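Local coordinates for HRDC domain-containing protein (Bifidobacterium adolescentis ATCC 15703, PDB 3CYM) that is of unknown function but probably acts on nucleic acids as a ribonuclease D-like 3'-5' exonuclease, at residues Gly191-Trp195 and Asp379-Pro383. Sequence-based numbering, arbitrary orientation.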
loop_
_atom_site.group_PDB
_atom_site.type_symbol
_atom_site.label_atom_id
_atom_site.label_comp_id
_atom_site.label_asym_id
_atom_site.label_seq_id
_atom_site.Cartn_x
_atom_site.Cartn_y
_atom_site.Cartn_z
ATOM N N GLY A 191 -23.732 -9.830 -12.937
ATOM C CA GLY A 191 -24.487 -10.018 -11.706
ATOM C C GLY A 191 -23.637 -9.934 -10.450
ATOM O O GLY A 191 -23.938 -10.601 -9.455
ATOM N N LYS A 192 -22.580 -9.119 -10.502
ATOM C CA LYS A 192 -21.653 -8.947 -9.378
ATOM C C LYS A 192 -21.688 -7.543 -8.742
ATOM O O LYS A 192 -20.833 -7.225 -7.911
ATOM C CB LYS A 192 -20.214 -9.313 -9.790
ATOM C CG LYS A 192 -20.091 -10.685 -10.445
ATOM C CD LYS A 192 -18.654 -11.103 -10.631
ATOM C CE LYS A 192 -18.586 -12.520 -11.152
ATOM N NZ LYS A 192 -17.271 -12.802 -11.758
ATOM N N MET A 193 -22.686 -6.727 -9.109
ATOM C CA MET A 193 -22.766 -5.327 -8.665
ATOM C C MET A 193 -22.924 -5.175 -7.147
ATOM O O MET A 193 -22.298 -4.298 -6.555
ATOM C CB MET A 193 -23.842 -4.545 -9.442
ATOM C CG MET A 193 -23.775 -2.999 -9.366
ATOM S SD MET A 193 -22.269 -2.096 -9.905
ATOM C CE MET A 193 -21.588 -1.626 -8.325
ATOM N N GLU A 194 -23.717 -6.037 -6.507
ATOM C CA GLU A 194 -23.837 -5.954 -5.045
ATOM C C GLU A 194 -22.613 -6.515 -4.311
ATOM O O GLU A 194 -22.310 -6.094 -3.192
ATOM C CB GLU A 194 -25.160 -6.522 -4.491
ATOM C CG GLU A 194 -25.669 -7.818 -5.104
ATOM C CD GLU A 194 -26.562 -7.595 -6.316
ATOM O OE1 GLU A 194 -26.430 -8.351 -7.304
ATOM O OE2 GLU A 194 -27.396 -6.666 -6.279
ATOM N N TRP A 195 -21.907 -7.443 -4.955
ATOM C CA TRP A 195 -20.632 -7.949 -4.450
ATOM C C TRP A 195 -19.651 -6.793 -4.459
ATOM O O TRP A 195 -18.992 -6.536 -3.454
ATOM C CB TRP A 195 -20.068 -9.031 -5.365
ATOM C CG TRP A 195 -20.782 -10.342 -5.420
ATOM C CD1 TRP A 195 -22.008 -10.654 -4.908
ATOM C CD2 TRP A 195 -20.307 -11.519 -6.074
ATOM N NE1 TRP A 195 -22.318 -11.958 -5.191
ATOM C CE2 TRP A 195 -21.288 -12.515 -5.905
ATOM C CE3 TRP A 195 -19.136 -11.829 -6.787
ATOM C CZ2 TRP A 195 -21.139 -13.808 -6.421
ATOM C CZ3 TRP A 195 -18.982 -13.116 -7.290
ATOM C CH2 TRP A 195 -19.981 -14.086 -7.109
ATOM N N ASP A 379 -17.149 -21.658 -11.219
ATOM C CA ASP A 379 -18.566 -21.540 -11.569
ATOM C C ASP A 379 -19.088 -20.104 -11.605
ATOM O O ASP A 379 -20.073 -19.819 -12.285
ATOM C CB ASP A 379 -19.427 -22.375 -10.620
ATOM C CG ASP A 379 -19.085 -23.863 -10.659
ATOM O OD1 ASP A 379 -19.448 -24.575 -9.698
ATOM O OD2 ASP A 379 -18.447 -24.322 -11.635
ATOM N N THR A 380 -18.425 -19.210 -10.876
ATOM C CA THR A 380 -18.766 -17.785 -10.890
ATOM C C THR A 380 -17.758 -16.926 -11.669
ATOM O O THR A 380 -17.984 -15.730 -11.839
ATOM C CB THR A 380 -18.915 -17.209 -9.458
ATOM O OG1 THR A 380 -17.631 -17.165 -8.824
ATOM C CG2 THR A 380 -19.887 -18.057 -8.617
ATOM N N ARG A 381 -16.669 -17.542 -12.140
ATOM C CA ARG A 381 -15.582 -16.851 -12.856
ATOM C C ARG A 381 -15.022 -15.647 -12.076
ATOM O O ARG A 381 -14.935 -14.525 -12.580
ATOM C CB ARG A 381 -15.990 -16.505 -14.296
ATOM C CG ARG A 381 -15.465 -17.499 -15.320
ATOM C CD ARG A 381 -16.492 -17.802 -16.398
ATOM N NE ARG A 381 -17.392 -18.882 -15.991
ATOM C CZ ARG A 381 -17.160 -20.182 -16.186
ATOM N NH1 ARG A 381 -18.048 -21.084 -15.774
ATOM N NH2 ARG A 381 -16.048 -20.586 -16.792
ATOM N N THR A 382 -14.662 -15.924 -10.827
ATOM C CA THR A 382 -14.094 -14.964 -9.901
ATOM C C THR A 382 -12.784 -15.600 -9.430
ATOM O O THR A 382 -12.761 -16.797 -9.185
ATOM C CB THR A 382 -15.045 -14.772 -8.698
ATOM O OG1 THR A 382 -16.395 -14.633 -9.162
ATOM C CG2 THR A 382 -14.676 -13.547 -7.878
ATOM N N PRO A 383 -11.672 -14.830 -9.374
ATOM C CA PRO A 383 -10.430 -15.373 -8.819
ATOM C C PRO A 383 -10.640 -15.933 -7.412
ATOM O O PRO A 383 -11.355 -15.330 -6.606
ATOM C CB PRO A 383 -9.494 -14.163 -8.793
ATOM C CG PRO A 383 -9.999 -13.281 -9.864
ATOM C CD PRO A 383 -11.486 -13.454 -9.855
#
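K192 and W195 reach from the start of helix 193-207 to T380, near the end of helix 360-380, and T382 in the loop just beyond, a small polar contact that joins helix 193-207 to the C-terminal HRDC-like domain. The lysine does the bridging. With CG anti to the carbonyl carbon (chi1 -52°), the extended chain carries the ammonium group across, the CA atoms of K192 and T380 being 9.4 Å apart. K192 NZ donates to T380 O at 3.0 Å, 20° off the carbonyl plane, and more weakly to T382 OG1 at 3.3 Å; R381 O also lies 3.0 Å from NZ. A long cationic chain suits a helix end, where carbonyls lack the next turn's N-H groups. R381, with positive phi in a Schellman motif, turns the chain there. Threonine hydroxyls can both donate and accept: T382 OG1 donates to T380 OG1 at 2.8 Å, and T380 OG1 hydrogen-bonds I376 O. W195 presents its rim: CZ3 comes 3.5 Å from T382 OG1, near the ring plane, and CH2 packs on T380 CB. K192 CG lies 3.9 Å above one face, so the broad indole also flanks the lysine's aliphatic part. Beyond the pair, K192 NZ hydrogen-bonds L127 O of helix 121-127, its strongest partner, and Q190 OE1, so several acceptors share the ammonium; W195 stacks with W419 of helix 418-433, and K192 packs on L187 of helix 176-190.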